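Local coordinates for uncharacterized protein (Streptococcus mutans, PDB 3L9A) that is of unknown function but forms the C-terminal domain of a longer phage-associated, CHAP-domain protein that probably cleaves amide or peptide bonds of bacterial peptidoglycan, at residues S17-T20 with H25-K28; Y19-V24 with A69-I74; V31-P36 with R40-I45. All coordinates share one frame; numbering follows the deposited sequence.

Interaction 1: residues S17-T20 with H25-K28; sequences SEYT and HYAK
Y19 and Y26 join the strands 19-21 and 24-26 of a tight beta hairpin by a reciprocal pair of backbone hydrogen bonds. Y19 N donates to Y26 O at 3.0 Å, and Y26 N donates to Y19 O at 2.8 Å with a nearly straight N-H...O angle of 164°. T20 and H25 form the adjacent antiparallel non-hydrogen-bonded pair. Beyond the strand ends the two segments stay close through weaker contacts: the CA-H of E18 is directed at Y26 O, 3.3 Å from E18 CA, so this carbonyl receives both a peptide N-H and a C-H.

Polar side chains and water supply the second kind of contact. With CG anti to the backbone N (chi1 180°) and the chain extended, E18 reaches across to H25. Its OE1 approaches the imidazole edge in the ring plane, 3.2 Å from H25 CE1, while the carboxylate plane stands 84° from the ring. The other oxygen, E18 OE2, accepts a bond from a water at 2.6 Å, and that water in turn accepts from K28 N. A second water, also in the plane of the H25 ring, bridges T20 OG1 and H25 ND1. This face of the hairpin, bearing T20 and H25, lies at the protein surface.

Apolar contact is slight and belongs to the opposite face, where Y19 CE1 and Y26 CD2 meet obliquely at 4.2 Å.

These two tyrosines fasten the hairpin to the body of the domain. The Y19 hydroxyl is bonded to A66 O and its side chain packs on P68 and L71 of helix 68-78, whereas the Y26 hydroxyl reaches E83 O in strand 81-83 and its ring touches W43 of strand 40-43.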
loop_
_atom_site.group_PDB
_atom_site.type_symbol
_atom_site.label_atom_id
_atom_site.label_comp_id
_atom_site.label_asym_id
_atom_site.label_seq_id
_atom_site.Cartn_x
_atom_site.Cartn_y
_atom_site.Cartn_z
ATOM N N SER A 17 5.814 -0.629 -28.800
ATOM C CA SER A 17 5.200 -0.635 -30.124
ATOM C C SER A 17 3.706 -0.434 -29.917
ATOM O O SER A 17 3.227 -0.391 -28.782
ATOM C CB SER A 17 5.463 -1.970 -30.837
ATOM O OG SER A 17 4.954 -3.054 -30.077
ATOM N N GLU A 18 2.977 -0.310 -31.019
ATOM C CA GLU A 18 1.532 -0.183 -31.004
ATOM C C GLU A 18 0.895 -1.569 -30.922
ATOM O O GLU A 18 1.230 -2.469 -31.714
ATOM C CB GLU A 18 1.082 0.555 -32.266
ATOM C CG GLU A 18 -0.421 0.755 -32.380
ATOM C CD GLU A 18 -0.805 1.792 -33.419
ATOM O OE1 GLU A 18 -1.922 1.704 -33.949
ATOM O OE2 GLU A 18 0.000 2.705 -33.715
ATOM N N TYR A 19 0.012 -1.757 -29.944
ATOM C CA TYR A 19 -0.646 -3.044 -29.775
ATOM C C TYR A 19 -1.886 -2.922 -28.919
ATOM O O TYR A 19 -2.064 -1.931 -28.207
ATOM C CB TYR A 19 0.307 -4.106 -29.202
ATOM C CG TYR A 19 1.044 -3.758 -27.930
ATOM C CD1 TYR A 19 0.397 -3.739 -26.689
ATOM C CD2 TYR A 19 2.415 -3.515 -27.958
ATOM C CE1 TYR A 19 1.096 -3.467 -25.513
ATOM C CE2 TYR A 19 3.124 -3.237 -26.789
ATOM C CZ TYR A 19 2.454 -3.222 -25.568
ATOM O OH TYR A 19 3.140 -2.977 -24.391
ATOM N N THR A 20 -2.734 -3.948 -28.991
ATOM C CA THR A 20 -3.818 -4.108 -28.024
ATOM C C THR A 20 -3.395 -5.132 -26.986
ATOM O O THR A 20 -2.955 -6.236 -27.332
ATOM C CB THR A 20 -5.102 -4.607 -28.704
ATOM O OG1 THR A 20 -5.501 -3.642 -29.685
ATOM C CG2 THR A 20 -6.233 -4.803 -27.699
ATOM N N HIS A 25 -6.290 -0.675 -26.660
ATOM C CA HIS A 25 -5.325 -0.189 -27.634
ATOM C C HIS A 25 -4.333 0.773 -27.002
ATOM O O HIS A 25 -4.726 1.739 -26.341
ATOM C CB HIS A 25 -6.041 0.513 -28.791
ATOM C CG HIS A 25 -5.137 1.313 -29.669
ATOM N ND1 HIS A 25 -4.357 0.744 -30.653
ATOM C CD2 HIS A 25 -4.876 2.641 -29.700
ATOM C CE1 HIS A 25 -3.677 1.694 -31.273
ATOM N NE2 HIS A 25 -3.965 2.852 -30.708
ATOM N N TYR A 26 -3.053 0.518 -27.254
ATOM C CA TYR A 26 -1.986 1.438 -26.861
ATOM C C TYR A 26 -1.168 1.835 -28.084
ATOM O O TYR A 26 -0.711 0.961 -28.833
ATOM C CB TYR A 26 -1.060 0.802 -25.817
ATOM C CG TYR A 26 -1.760 0.441 -24.526
ATOM C CD1 TYR A 26 -2.347 1.419 -23.732
ATOM C CD2 TYR A 26 -1.831 -0.877 -24.099
ATOM C CE1 TYR A 26 -2.991 1.099 -22.544
ATOM C CE2 TYR A 26 -2.480 -1.214 -22.912
ATOM C CZ TYR A 26 -3.057 -0.223 -22.140
ATOM O OH TYR A 26 -3.689 -0.562 -20.963
ATOM N N ALA A 27 -0.957 3.139 -28.278
ATOM C CA ALA A 27 0.030 3.601 -29.262
ATOM C C ALA A 27 1.435 3.185 -28.841
ATOM O O ALA A 27 1.686 2.913 -27.663
ATOM C CB ALA A 27 -0.034 5.118 -29.416
ATOM N N LYS A 28 2.357 3.158 -29.797
ATOM C CA LYS A 28 3.771 3.072 -29.461
ATOM C C LYS A 28 4.151 4.266 -28.583
ATOM O O LYS A 28 3.721 5.386 -28.841
ATOM C CB LYS A 28 4.610 3.068 -30.741
ATOM C CG LYS A 28 6.109 2.998 -30.498
ATOM C CD LYS A 28 6.904 2.851 -31.797
ATOM C CE LYS A 28 8.399 2.919 -31.518
ATOM N NZ LYS A 28 9.214 2.650 -32.734
HETATM O O HOH W 1 1.687 4.150 -32.454
HETATM O O HOH W 2 -4.114 -1.932 -31.342
#

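Interaction 2: residues Y19-V24 with A69-I74; sequences YTFAGV and AFLQRI
F21 lays one face of its ring against L71 on helix 68-78, and this is the tight part of the contact. L71 CB sits almost exactly over the ring centre, 3.6 Å from the centroid and only 9° off the ring normal, a CH-pi contact. The leucine then turns toward Y19: with CG anti to the carbonyl carbon (chi1 -54°), its CD1 methyl comes to the edge of the tyrosine ring, in the ring plane, 3.7 Å from Y19 CE1 and 3.5 Å from Y19 OH. The same methyl stays 3.9 Å from F21 CG, so the single branch bridges two alternate residues of the strand. The phenolic oxygen has its polar partner in A66 O.

Strand 19-21 and the helix run nearly parallel, at 16°, with axes 10.1 Å apart, a distance filled by these side chains. Strand 19-21 is the first arm of a beta hairpin with a two-residue type I' turn, F21 to V24, whose other arm is strand 24-26; F21 N to V24 O and V24 N to F21 O bonds, both 2.9 Å, close the turn. A22 and G23 at its corners carry the positive phi values such a turn requires.

Toward the solvent the packing thins out. Q72, bent at chi2, places OE1 at the edge of the F21 ring, near its plane and 3.5 Å from F21 CZ, with the amide plane turned well out of the ring plane; Q72 remains partly exposed. The turn beyond F21 makes no contact with the helix segment. On the inner side F82 of strand 81-83 meets the F21 ring edge-to-face and also touches L71. F70, R73 and I74 take no part here and pack on F51 of the second subunit.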
loop_
_atom_site.group_PDB
_atom_site.type_symbol
_atom_site.label_atom_id
_atom_site.label_comp_id
_atom_site.label_asym_id
_atom_site.label_seq_id
_atom_site.Cartn_x
_atom_site.Cartn_y
_atom_site.Cartn_z
ATOM N N TYR A 19 0.012 -1.757 -29.944
ATOM C CA TYR A 19 -0.646 -3.044 -29.775
ATOM C C TYR A 19 -1.886 -2.922 -28.919
ATOM O O TYR A 19 -2.064 -1.931 -28.207
ATOM C CB TYR A 19 0.307 -4.106 -29.202
ATOM C CG TYR A 19 1.044 -3.758 -27.930
ATOM C CD1 TYR A 19 0.397 -3.739 -26.689
ATOM C CD2 TYR A 19 2.415 -3.515 -27.958
ATOM C CE1 TYR A 19 1.096 -3.467 -25.513
ATOM C CE2 TYR A 19 3.124 -3.237 -26.789
ATOM C CZ TYR A 19 2.454 -3.222 -25.568
ATOM O OH TYR A 19 3.140 -2.977 -24.391
ATOM N N THR A 20 -2.734 -3.948 -28.991
ATOM C CA THR A 20 -3.818 -4.108 -28.024
ATOM C C THR A 20 -3.395 -5.132 -26.986
ATOM O O THR A 20 -2.955 -6.236 -27.332
ATOM C CB THR A 20 -5.102 -4.607 -28.704
ATOM O OG1 THR A 20 -5.501 -3.642 -29.685
ATOM C CG2 THR A 20 -6.233 -4.803 -27.699
ATOM N N PHE A 21 -3.505 -4.751 -25.714
ATOM C CA PHE A 21 -3.249 -5.663 -24.608
ATOM C C PHE A 21 -4.456 -5.636 -23.685
ATOM O O PHE A 21 -4.963 -4.562 -23.364
ATOM C CB PHE A 21 -1.975 -5.294 -23.831
ATOM C CG PHE A 21 -1.717 -6.236 -22.692
ATOM C CD1 PHE A 21 -1.127 -7.479 -22.927
ATOM C CD2 PHE A 21 -2.145 -5.926 -21.401
ATOM C CE1 PHE A 21 -0.932 -8.377 -21.876
ATOM C CE2 PHE A 21 -1.965 -6.816 -20.367
ATOM C CZ PHE A 21 -1.354 -8.041 -20.597
ATOM N N ALA A 22 -4.938 -6.817 -23.287
ATOM C CA ALA A 22 -6.104 -6.919 -22.400
ATOM C C ALA A 22 -7.280 -6.072 -22.921
ATOM O O ALA A 22 -7.991 -5.403 -22.156
ATOM C CB ALA A 22 -5.734 -6.550 -20.954
ATOM N N GLY A 23 -7.468 -6.097 -24.237
ATOM C CA GLY A 23 -8.571 -5.395 -24.865
ATOM C C GLY A 23 -8.395 -3.901 -25.050
ATOM O O GLY A 23 -9.299 -3.253 -25.575
ATOM N N VAL A 24 -7.249 -3.359 -24.633
ATOM C CA VAL A 24 -7.000 -1.920 -24.684
ATOM C C VAL A 24 -5.965 -1.604 -25.766
ATOM O O VAL A 24 -4.891 -2.198 -25.788
ATOM C CB VAL A 24 -6.472 -1.403 -23.335
ATOM C CG1 VAL A 24 -6.227 0.094 -23.411
ATOM C CG2 VAL A 24 -7.445 -1.759 -22.197
ATOM N N ALA A 69 4.340 -9.149 -23.666
ATOM C CA ALA A 69 4.800 -10.166 -22.711
ATOM C C ALA A 69 5.170 -9.545 -21.369
ATOM O O ALA A 69 4.946 -10.146 -20.313
ATOM C CB ALA A 69 5.972 -10.960 -23.277
ATOM N N PHE A 70 5.730 -8.338 -21.399
ATOM C CA PHE A 70 6.056 -7.624 -20.171
ATOM C C PHE A 70 4.778 -7.248 -19.409
ATOM O O PHE A 70 4.685 -7.428 -18.184
ATOM C CB PHE A 70 6.892 -6.384 -20.507
ATOM C CG PHE A 70 7.626 -5.815 -19.320
ATOM C CD1 PHE A 70 7.032 -4.874 -18.489
ATOM C CD2 PHE A 70 8.919 -6.246 -19.031
ATOM C CE1 PHE A 70 7.724 -4.364 -17.379
ATOM C CE2 PHE A 70 9.621 -5.744 -17.932
ATOM C CZ PHE A 70 9.023 -4.811 -17.105
ATOM N N LEU A 71 3.779 -6.745 -20.131
ATOM C CA LEU A 71 2.510 -6.424 -19.486
ATOM C C LEU A 71 1.840 -7.671 -18.903
ATOM O O LEU A 71 1.241 -7.606 -17.840
ATOM C CB LEU A 71 1.568 -5.673 -20.429
ATOM C CG LEU A 71 2.106 -4.395 -21.088
ATOM C CD1 LEU A 71 0.976 -3.639 -21.776
ATOM C CD2 LEU A 71 2.818 -3.485 -20.098
ATOM N N GLN A 72 1.983 -8.810 -19.578
ATOM C CA GLN A 72 1.423 -10.054 -19.066
ATOM C C GLN A 72 2.064 -10.464 -17.740
ATOM O O GLN A 72 1.381 -10.976 -16.861
ATOM C CB GLN A 72 1.527 -11.169 -20.113
ATOM C CG GLN A 72 0.889 -12.500 -19.667
ATOM C CD GLN A 72 -0.600 -12.378 -19.382
ATOM O OE1 GLN A 72 -1.275 -11.502 -19.924
ATOM N NE2 GLN A 72 -1.126 -13.264 -18.536
ATOM N N ARG A 73 3.361 -10.202 -17.575
ATOM C CA ARG A 73 3.990 -10.427 -16.277
ATOM C C ARG A 73 3.365 -9.546 -15.198
ATOM O O ARG A 73 3.194 -9.982 -14.069
ATOM C CB ARG A 73 5.493 -10.188 -16.358
ATOM C CG ARG A 73 6.275 -11.227 -17.121
ATOM C CD ARG A 73 6.461 -12.512 -16.307
ATOM N NE ARG A 73 7.325 -13.433 -17.042
ATOM C CZ ARG A 73 7.049 -14.705 -17.315
ATOM N NH1 ARG A 73 5.931 -15.281 -16.889
ATOM N NH2 ARG A 73 7.931 -15.418 -18.006
ATOM N N ILE A 74 3.037 -8.303 -15.538
ATOM C CA ILE A 74 2.381 -7.419 -14.587
ATOM C C ILE A 74 1.026 -8.018 -14.163
ATOM O O ILE A 74 0.671 -7.998 -12.980
ATOM C CB ILE A 74 2.232 -5.989 -15.142
ATOM C CG1 ILE A 74 3.611 -5.370 -15.399
ATOM C CG2 ILE A 74 1.412 -5.139 -14.172
ATOM C CD1 ILE A 74 3.578 -4.032 -16.101
#

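Interaction 3: residues V31-P36 with R40-I45; sequences VLHVSP and RAFWVI
S35 and R40 exchange two backbone hydrogen bonds, S35 N to R40 O at 2.8 Å and R40 N to S35 O at 3.1 Å, at the turn end of an antiparallel beta hairpin at the centre of the five-stranded mixed sheet. The ladder continues through H33 and F42, which also bond in both directions, and V44 N bonds to V31 O at 3.0 Å, meeting the carbonyl nearly head-on. Between these bonds A41 CA comes unusually close to H33 O, 3.0 Å, adding a C-H...O contact. A water in the plane of the H33 ring ties ND1 to R40 O, at 2.9 Å from H33 ND1.

The R40 chain is extended, its first three torsions all near 180°. R40 NE forms a salt bridge with E83, and NH1 is hydrogen-bonded to E76 O of the third subunit. The guanidinium lies flat enough for R40 NH2 to sit 3.4 Å above the F42 ring, over its centre. V44 CG1 lies against the opposite face, offset toward the rim, and also touches H33 CB across the strands. On this face helix 46-55 packs against V31, H33, F42 and V44, and I77 of the third subunit packs on H33, R40 and F42.

The other face, bearing L32, V34, A41 and W43, is largely apolar, though W43 makes a cation-pi contact with K85 and bonds through NE1 to a glycerol, probably from the crystallisation liquor. F82 touches L32 and A41, and F11 lies on V34. V34 CG2 meets the A41 methyl here, while L32 CD2 rests against the base of the tryptophan side chain, 3.9 Å from W43 CB.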
loop_
_atom_site.group_PDB
_atom_site.type_symbol
_atom_site.label_atom_id
_atom_site.label_comp_id
_atom_site.label_asym_id
_atom_site.label_seq_id
_atom_site.Cartn_x
_atom_site.Cartn_y
_atom_site.Cartn_z
ATOM N N VAL A 31 2.769 5.927 -22.274
ATOM C CA VAL A 31 3.210 5.832 -20.886
ATOM C C VAL A 31 2.051 5.292 -20.061
ATOM O O VAL A 31 0.966 5.887 -20.026
ATOM C CB VAL A 31 3.703 7.195 -20.348
ATOM C CG1 VAL A 31 4.060 7.099 -18.874
ATOM C CG2 VAL A 31 4.895 7.681 -21.189
ATOM N N LEU A 32 2.293 4.144 -19.430
ATOM C CA LEU A 32 1.288 3.502 -18.598
ATOM C C LEU A 32 1.665 3.648 -17.134
ATOM O O LEU A 32 2.786 3.302 -16.730
ATOM C CB LEU A 32 1.164 2.018 -18.954
ATOM C CG LEU A 32 1.055 1.676 -20.438
ATOM C CD1 LEU A 32 0.787 0.191 -20.613
ATOM C CD2 LEU A 32 -0.024 2.510 -21.135
ATOM N N HIS A 33 0.747 4.212 -16.357
ATOM C CA HIS A 33 0.898 4.285 -14.913
ATOM C C HIS A 33 0.369 2.988 -14.327
ATOM O O HIS A 33 -0.795 2.635 -14.546
ATOM C CB HIS A 33 0.104 5.455 -14.344
ATOM C CG HIS A 33 0.273 5.621 -12.868
ATOM N ND1 HIS A 33 -0.668 5.193 -11.954
ATOM C CD2 HIS A 33 1.299 6.132 -12.143
ATOM C CE1 HIS A 33 -0.238 5.466 -10.729
ATOM N NE2 HIS A 33 0.947 6.047 -10.817
ATOM N N VAL A 34 1.223 2.280 -13.589
ATOM C CA VAL A 34 0.861 0.983 -13.034
ATOM C C VAL A 34 0.795 1.088 -11.520
ATOM O O VAL A 34 1.776 1.466 -10.876
ATOM C CB VAL A 34 1.875 -0.125 -13.431
ATOM C CG1 VAL A 34 1.400 -1.493 -12.954
ATOM C CG2 VAL A 34 2.114 -0.142 -14.949
ATOM N N SER A 35 -0.363 0.736 -10.959
ATOM C CA SER A 35 -0.550 0.753 -9.519
ATOM C C SER A 35 -0.912 -0.636 -9.009
ATOM O O SER A 35 -2.075 -1.027 -9.048
ATOM C CB SER A 35 -1.630 1.757 -9.115
ATOM O OG SER A 35 -1.829 1.690 -7.710
ATOM N N PRO A 36 0.089 -1.409 -8.567
ATOM C CA PRO A 36 -0.248 -2.707 -7.977
ATOM C C PRO A 36 -1.232 -2.615 -6.810
ATOM O O PRO A 36 -2.119 -3.464 -6.693
ATOM C CB PRO A 36 1.120 -3.247 -7.538
ATOM C CG PRO A 36 2.062 -2.631 -8.559
ATOM C CD PRO A 36 1.546 -1.215 -8.668
ATOM N N ARG A 40 -4.554 -1.522 -10.906
ATOM C CA ARG A 40 -4.975 -0.721 -12.055
ATOM C C ARG A 40 -3.776 -0.139 -12.785
ATOM O O ARG A 40 -2.875 0.429 -12.151
ATOM C CB ARG A 40 -5.893 0.429 -11.607
ATOM C CG ARG A 40 -6.324 1.367 -12.753
ATOM C CD ARG A 40 -7.242 2.479 -12.272
ATOM N NE ARG A 40 -7.565 3.444 -13.328
ATOM C CZ ARG A 40 -7.379 4.762 -13.250
ATOM N NH1 ARG A 40 -6.842 5.319 -12.173
ATOM N NH2 ARG A 40 -7.724 5.533 -14.279
ATOM N N ALA A 41 -3.770 -0.277 -14.113
ATOM C CA ALA A 41 -2.809 0.433 -14.962
ATOM C C ALA A 41 -3.593 1.168 -16.028
ATOM O O ALA A 41 -4.592 0.660 -16.530
ATOM C CB ALA A 41 -1.828 -0.530 -15.614
ATOM N N PHE A 42 -3.144 2.361 -16.395
ATOM C CA PHE A 42 -3.828 3.086 -17.457
ATOM C C PHE A 42 -2.873 3.978 -18.225
ATOM O O PHE A 42 -1.788 4.309 -17.754
ATOM C CB PHE A 42 -5.069 3.850 -16.935
ATOM C CG PHE A 42 -4.778 5.141 -16.216
ATOM C CD1 PHE A 42 -5.109 6.356 -16.809
ATOM C CD2 PHE A 42 -4.263 5.145 -14.922
ATOM C CE1 PHE A 42 -4.892 7.558 -16.142
ATOM C CE2 PHE A 42 -4.029 6.349 -14.249
ATOM C CZ PHE A 42 -4.353 7.557 -14.856
ATOM N N TRP A 43 -3.287 4.335 -19.437
ATOM C CA TRP A 43 -2.519 5.176 -20.332
ATOM C C TRP A 43 -2.720 6.634 -19.937
ATOM O O TRP A 43 -3.816 7.172 -20.050
ATOM C CB TRP A 43 -2.996 4.899 -21.751
ATOM C CG TRP A 43 -2.280 5.611 -22.861
ATOM C CD1 TRP A 43 -1.176 6.430 -22.772
ATOM C CD2 TRP A 43 -2.612 5.533 -24.251
ATOM N NE1 TRP A 43 -0.819 6.873 -24.033
ATOM C CE2 TRP A 43 -1.686 6.337 -24.953
ATOM C CE3 TRP A 43 -3.616 4.863 -24.969
ATOM C CZ2 TRP A 43 -1.741 6.490 -26.344
ATOM C CZ3 TRP A 43 -3.672 5.021 -26.341
ATOM C CH2 TRP A 43 -2.742 5.826 -27.014
ATOM N N VAL A 44 -1.649 7.262 -19.456
ATOM C CA VAL A 44 -1.715 8.654 -19.024
ATOM C C VAL A 44 -1.397 9.602 -20.165
ATOM O O VAL A 44 -0.552 9.309 -21.000
ATOM C CB VAL A 44 -0.764 8.952 -17.817
ATOM C CG1 VAL A 44 -1.247 8.228 -16.572
ATOM C CG2 VAL A 44 0.708 8.629 -18.127
ATOM N N ILE A 45 -2.063 10.747 -20.186
ATOM C CA ILE A 45 -1.638 11.832 -21.065
ATOM C C ILE A 45 -0.462 12.571 -20.415
ATOM O O ILE A 45 -0.208 12.426 -19.206
ATOM C CB ILE A 45 -2.794 12.805 -21.424
ATOM C CG1 ILE A 45 -3.319 13.549 -20.188
ATOM C CG2 ILE A 45 -3.906 12.066 -22.172
ATOM C CD1 ILE A 45 -4.182 14.773 -20.523
HETATM O O HOH W 3 -2.948 3.460 -12.156
#

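Interactions 1 and 3 are both antiparallel hairpins, one at the surface and one near the centre of the domain, and their chemistry follows. Residues 17-20 with 25-28 rely on few backbone bonds plus water-bridged polar side chains, whereas 31-36 with 40-45 form a longer ladder among buried side chains. Interaction 2 is partly buried, is held by packing, without hydrogen bonds between its segments, and shares strand 19-21 with interaction 1. Interactions 1 and 2 both reach L32 of interaction 3, through Y26 and L71; Y26 also packs on W43, and I74 on V34. The small hairpin and helix 68-78 thus both lie against the face of the central sheet that carries L32 and V34.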